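Local coordinates for autophagy protein 5 (PDB 2DYO) that takes part in autophagic vesicle formation and cytoplasm-to-vacuole transport, and is required for mitophagy and for selective degradation of the nucleus, at residues A[73-78]-A[123-128]; A[77-82]-A[117-122]. One frame throughout, in Å; residues are numbered along the deposited sequence.

Contact 1 (A[73-78]-A[123-128]); sequences KYFWFE and LVMGDS
The six-membered ring of Trp76 reaches across to the backbone of Gly126, its CZ3 lying 3.8 Å from Gly126 N and its CH2 3.9 Å from Gly126 CA. What brings it there is the first torsion, which sets CG between the backbone N and the carbonyl carbon (chi1 68°) and swings the indole over the neighbouring strand. Because Gly126 carries no side chain, the ring can settle where a CB would collide with CH2. At the other end of the indole, NE1 donates to Glu78 OE2 on the anti side of the carboxylate at 2.9 Å, so the ring is tethered within its own strand, and the same carboxylate group rests against Val124 CG2. Replacing Trp76 by an alanine would probably uncover the Gly126 backbone and leave Glu78 OE2 without its indole N-H. On the opposite face of the sheet, Phe75 and Met125 run alongside each other in the same direction, and Met125 CB meets the ring edge at CD2, 3.5 Å away. Past the strand ends, Lys73 NZ approaches Asp127 OD2 at 3.2 Å from above the carboxylate plane, a salt bridge at the exposed margin. Four backbone hydrogen bonds, paired at Tyr74–Gly126 and Trp76–Val124, complete an antiparallel ladder between the third strand and the fifth, central one of a ubiquitin-like beta-grasp sheet.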
# COMPACT_ATOMS: atom_id res chain seq x y z
N LYS A 73 -2.49 22.95 13.86
CA LYS A 73 -2.70 22.61 12.46
C LYS A 73 -2.65 21.09 12.29
O LYS A 73 -2.14 20.37 13.15
CB LYS A 73 -1.60 23.22 11.59
CG LYS A 73 -1.48 24.74 11.65
CD LYS A 73 -2.29 25.41 10.55
CE LYS A 73 -2.01 26.91 10.51
NZ LYS A 73 -2.70 27.59 9.38
N TYR A 74 -3.18 20.60 11.17
CA TYR A 74 -3.16 19.17 10.88
C TYR A 74 -2.20 18.94 9.72
O TYR A 74 -1.99 19.82 8.89
CB TYR A 74 -4.56 18.66 10.52
CG TYR A 74 -5.50 18.55 11.70
CD1 TYR A 74 -6.35 19.60 12.05
CD2 TYR A 74 -5.54 17.38 12.47
CE1 TYR A 74 -7.22 19.48 13.14
CE2 TYR A 74 -6.40 17.26 13.55
CZ TYR A 74 -7.24 18.31 13.88
OH TYR A 74 -8.10 18.18 14.95
N PHE A 75 -1.63 17.74 9.66
CA PHE A 75 -0.69 17.40 8.59
C PHE A 75 -1.18 16.19 7.80
O PHE A 75 -1.68 15.22 8.37
CB PHE A 75 0.68 17.07 9.18
CG PHE A 75 1.25 18.15 10.06
CD1 PHE A 75 2.01 17.82 11.18
CD2 PHE A 75 1.03 19.49 9.77
CE1 PHE A 75 2.55 18.81 12.00
CE2 PHE A 75 1.57 20.49 10.58
CZ PHE A 75 2.33 20.15 11.70
N TRP A 76 -1.04 16.26 6.48
CA TRP A 76 -1.45 15.16 5.61
C TRP A 76 -0.71 15.22 4.28
O TRP A 76 -0.09 16.24 3.94
CB TRP A 76 -2.97 15.18 5.38
CG TRP A 76 -3.50 16.35 4.59
CD1 TRP A 76 -3.60 16.44 3.23
CD2 TRP A 76 -4.02 17.58 5.11
NE1 TRP A 76 -4.15 17.64 2.87
CE2 TRP A 76 -4.42 18.36 4.01
CE3 TRP A 76 -4.19 18.09 6.40
CZ2 TRP A 76 -4.98 19.64 4.16
CZ3 TRP A 76 -4.74 19.36 6.55
CH2 TRP A 76 -5.13 20.12 5.43
N PHE A 77 -0.74 14.12 3.53
CA PHE A 77 -0.06 14.06 2.25
C PHE A 77 -0.97 14.41 1.09
O PHE A 77 -2.18 14.21 1.14
CB PHE A 77 0.51 12.67 1.99
CG PHE A 77 1.56 12.25 2.97
CD1 PHE A 77 1.29 11.27 3.92
CD2 PHE A 77 2.84 12.80 2.93
CE1 PHE A 77 2.27 10.84 4.81
CE2 PHE A 77 3.83 12.38 3.81
CZ PHE A 77 3.54 11.39 4.76
N GLU A 78 -0.36 14.92 0.03
CA GLU A 78 -1.09 15.28 -1.17
C GLU A 78 -0.32 14.89 -2.42
O GLU A 78 0.91 14.74 -2.39
CB GLU A 78 -1.39 16.78 -1.18
CG GLU A 78 -2.74 17.12 -0.55
CD GLU A 78 -3.04 18.60 -0.57
OE1 GLU A 78 -2.59 19.30 -1.50
OE2 GLU A 78 -3.75 19.07 0.35
N LEU A 123 3.99 17.08 1.49
CA LEU A 123 3.55 17.14 2.89
C LEU A 123 2.91 18.51 3.07
O LEU A 123 3.56 19.54 2.85
CB LEU A 123 4.75 17.01 3.83
CG LEU A 123 4.61 16.37 5.22
CD1 LEU A 123 5.57 17.06 6.15
CD2 LEU A 123 3.19 16.49 5.75
N VAL A 124 1.65 18.54 3.49
CA VAL A 124 0.91 19.78 3.67
C VAL A 124 0.31 19.93 5.07
O VAL A 124 0.18 18.96 5.81
CB VAL A 124 -0.23 19.88 2.63
CG1 VAL A 124 -1.00 21.17 2.81
CG2 VAL A 124 0.34 19.79 1.23
N MET A 125 -0.05 21.16 5.43
CA MET A 125 -0.67 21.43 6.73
C MET A 125 -1.90 22.31 6.54
O MET A 125 -2.07 22.92 5.48
CB MET A 125 0.31 22.14 7.67
CG MET A 125 0.70 23.54 7.25
SD MET A 125 1.50 24.41 8.61
CE MET A 125 3.16 23.79 8.48
N GLY A 126 -2.74 22.38 7.56
CA GLY A 126 -3.95 23.19 7.47
C GLY A 126 -4.82 23.08 8.71
O GLY A 126 -4.51 22.31 9.62
N ASP A 127 -5.90 23.86 8.74
CA ASP A 127 -6.81 23.85 9.87
C ASP A 127 -8.05 23.02 9.58
O ASP A 127 -8.54 22.30 10.46
CB ASP A 127 -7.24 25.29 10.22
CG ASP A 127 -6.10 26.11 10.80
OD1 ASP A 127 -5.56 25.71 11.85
OD2 ASP A 127 -5.75 27.15 10.20
N SER A 128 -8.55 23.11 8.36
CA SER A 128 -9.73 22.35 7.96
C SER A 128 -9.30 21.01 7.37
O SER A 128 -9.00 20.91 6.18
CB SER A 128 -10.56 23.14 6.95
OG SER A 128 -9.80 23.47 5.80

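Contact 2 (A[77-82]-A[117-122])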
# COMPACT_ATOMS: atom_id res chain seq x y z
N PHE A 77 -0.74 14.12 3.53
CA PHE A 77 -0.06 14.06 2.25
C PHE A 77 -0.97 14.41 1.09
O PHE A 77 -2.18 14.21 1.14
CB PHE A 77 0.51 12.67 1.99
CG PHE A 77 1.56 12.25 2.97
CD1 PHE A 77 1.29 11.27 3.92
CD2 PHE A 77 2.84 12.80 2.93
CE1 PHE A 77 2.27 10.84 4.81
CE2 PHE A 77 3.83 12.38 3.81
CZ PHE A 77 3.54 11.39 4.76
N GLU A 78 -0.36 14.92 0.03
CA GLU A 78 -1.09 15.28 -1.17
C GLU A 78 -0.32 14.89 -2.42
O GLU A 78 0.91 14.74 -2.39
CB GLU A 78 -1.39 16.78 -1.18
CG GLU A 78 -2.74 17.12 -0.55
CD GLU A 78 -3.04 18.60 -0.57
OE1 GLU A 78 -2.59 19.30 -1.50
OE2 GLU A 78 -3.75 19.07 0.35
N HIS A 79 -1.06 14.69 -3.50
CA HIS A 79 -0.48 14.33 -4.78
C HIS A 79 -1.22 15.21 -5.79
O HIS A 79 -2.43 15.10 -5.95
CB HIS A 79 -0.70 12.85 -5.08
CG HIS A 79 -0.25 12.44 -6.45
ND1 HIS A 79 -1.07 12.49 -7.56
CD2 HIS A 79 0.95 11.99 -6.90
CE1 HIS A 79 -0.40 12.10 -8.62
NE2 HIS A 79 0.83 11.78 -8.25
N ASN A 80 -0.47 16.09 -6.45
CA ASN A 80 -1.05 17.01 -7.41
C ASN A 80 -2.24 17.75 -6.80
O ASN A 80 -3.32 17.80 -7.37
CB ASN A 80 -1.49 16.26 -8.68
CG ASN A 80 -0.30 15.75 -9.49
OD1 ASN A 80 0.80 16.30 -9.43
ND2 ASN A 80 -0.53 14.69 -10.27
N LYS A 81 -2.02 18.32 -5.62
CA LYS A 81 -3.04 19.09 -4.92
C LYS A 81 -4.25 18.29 -4.43
O LYS A 81 -5.21 18.86 -3.92
CB LYS A 81 -3.51 20.24 -5.81
CG LYS A 81 -2.42 21.26 -6.15
CD LYS A 81 -2.29 22.32 -5.05
CE LYS A 81 -1.08 23.22 -5.27
NZ LYS A 81 0.21 22.51 -4.97
N THR A 82 -4.19 16.97 -4.58
CA THR A 82 -5.28 16.10 -4.13
C THR A 82 -4.87 15.27 -2.91
O THR A 82 -3.89 14.53 -2.95
CB THR A 82 -5.72 15.13 -5.25
OG1 THR A 82 -6.35 15.86 -6.30
CG2 THR A 82 -6.70 14.10 -4.70
N THR A 117 9.42 6.24 -13.60
CA THR A 117 8.27 5.79 -12.82
C THR A 117 8.51 6.24 -11.39
O THR A 117 9.42 5.75 -10.73
CB THR A 117 8.13 4.26 -12.84
OG1 THR A 117 7.94 3.81 -14.19
CG2 THR A 117 6.92 3.83 -12.01
N PHE A 118 7.72 7.19 -10.91
CA PHE A 118 7.89 7.65 -9.54
C PHE A 118 6.61 8.21 -8.98
O PHE A 118 5.67 8.51 -9.72
CB PHE A 118 9.01 8.71 -9.46
CG PHE A 118 8.66 10.03 -10.08
CD1 PHE A 118 8.28 10.12 -11.41
CD2 PHE A 118 8.73 11.20 -9.33
CE1 PHE A 118 7.99 11.35 -11.99
CE2 PHE A 118 8.44 12.43 -9.89
CZ PHE A 118 8.07 12.51 -11.23
N LEU A 119 6.57 8.35 -7.66
CA LEU A 119 5.41 8.87 -6.97
C LEU A 119 5.77 10.20 -6.33
O LEU A 119 6.68 10.28 -5.51
CB LEU A 119 4.95 7.87 -5.90
CG LEU A 119 3.70 8.20 -5.10
CD1 LEU A 119 2.50 8.36 -6.03
CD2 LEU A 119 3.44 7.08 -4.09
N ARG A 120 5.04 11.24 -6.71
CA ARG A 120 5.28 12.57 -6.19
C ARG A 120 4.35 12.83 -5.01
O ARG A 120 3.13 12.82 -5.15
CB ARG A 120 5.03 13.60 -7.29
CG ARG A 120 5.80 14.89 -7.12
CD ARG A 120 6.01 15.56 -8.47
NE ARG A 120 7.10 16.54 -8.41
CZ ARG A 120 7.71 17.03 -9.48
NH1 ARG A 120 7.36 16.64 -10.69
NH2 ARG A 120 8.70 17.91 -9.32
N ILE A 121 4.95 13.07 -3.84
CA ILE A 121 4.18 13.31 -2.62
C ILE A 121 4.56 14.64 -1.97
O ILE A 121 5.74 14.98 -1.87
CB ILE A 121 4.42 12.19 -1.60
CG1 ILE A 121 3.86 10.87 -2.14
CG2 ILE A 121 3.79 12.56 -0.25
CD1 ILE A 121 2.36 10.87 -2.35
N HIS A 122 3.55 15.38 -1.53
CA HIS A 122 3.77 16.68 -0.89
C HIS A 122 3.18 16.66 0.52
O HIS A 122 2.03 16.29 0.71
CB HIS A 122 3.09 17.78 -1.72
CG HIS A 122 3.33 17.66 -3.19
ND1 HIS A 122 4.21 18.48 -3.88
CD2 HIS A 122 2.84 16.79 -4.11
CE1 HIS A 122 4.24 18.13 -5.15
NE2 HIS A 122 3.42 17.10 -5.32
O HOH W 1 3.52 11.02 -9.27
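Glu78 O accepts the backbone N-H of His122 at 2.8 Å and has two further neighbours on the same strand: Ile121 CA in a CA-H...O contact, and the His122 ring, whose edge turns CD2 in plane toward it at 3.3 Å. The return bond, from Glu78 N to His122 O, is also 2.8 Å long, and together they close one antiparallel hydrogen-bonded pair. Beyond it the strands diverge, and the His79 side chain reaches across. With CG anti to the backbone N (chi1 175°), its imidazole extends toward 117-122 and brings the CD2 edge to 2.9 Å from Arg120 O. A water lying in the plane of this ring joins His79 NE2, at 3.0 Å, to Arg120 N, which donates to it. Leu119 CD1 meets the same imidazole obliquely, while Leu97 of helix 90-98 packs against both Leu119 and His79. On the buried side, Ile121 CG2 presses on the Phe77 ring at CD2, 3.3 Å away, the two side chains crossing at a slant; Ile84 and Leu48 add to this cluster. From His79 the chain turns back through a type I' turn to Thr82, the two residues exchanging backbone hydrogen bonds. Where direct strand pairing gives out, then, an imidazole and a bound water take over part of the polar linkage, consistent with an end of the strand pairing that solvent can still reach.

Overall arrangement
Contacts 1 and 2 are successive lengths of one antiparallel pairing, strand 74-79 against strand 118-126, with centres about 13 Å apart and Phe77 and Glu78 common to both. Each mixes a buried apolar side with more accessible margins. Contact 1 is the more extensive, burying 665 Å² against 349 Å², and its regular ladder runs out at a surface ion pair; contact 2 has a single bridge, then uses a bridging water where the strands splay toward the turn into 82-84. The shared Phe77 lies against helix 52-59; contact 2 adds packing on helix 90-98 through Leu119 and His79. The pair illustrates how one strand pairing changes its chemistry along its length.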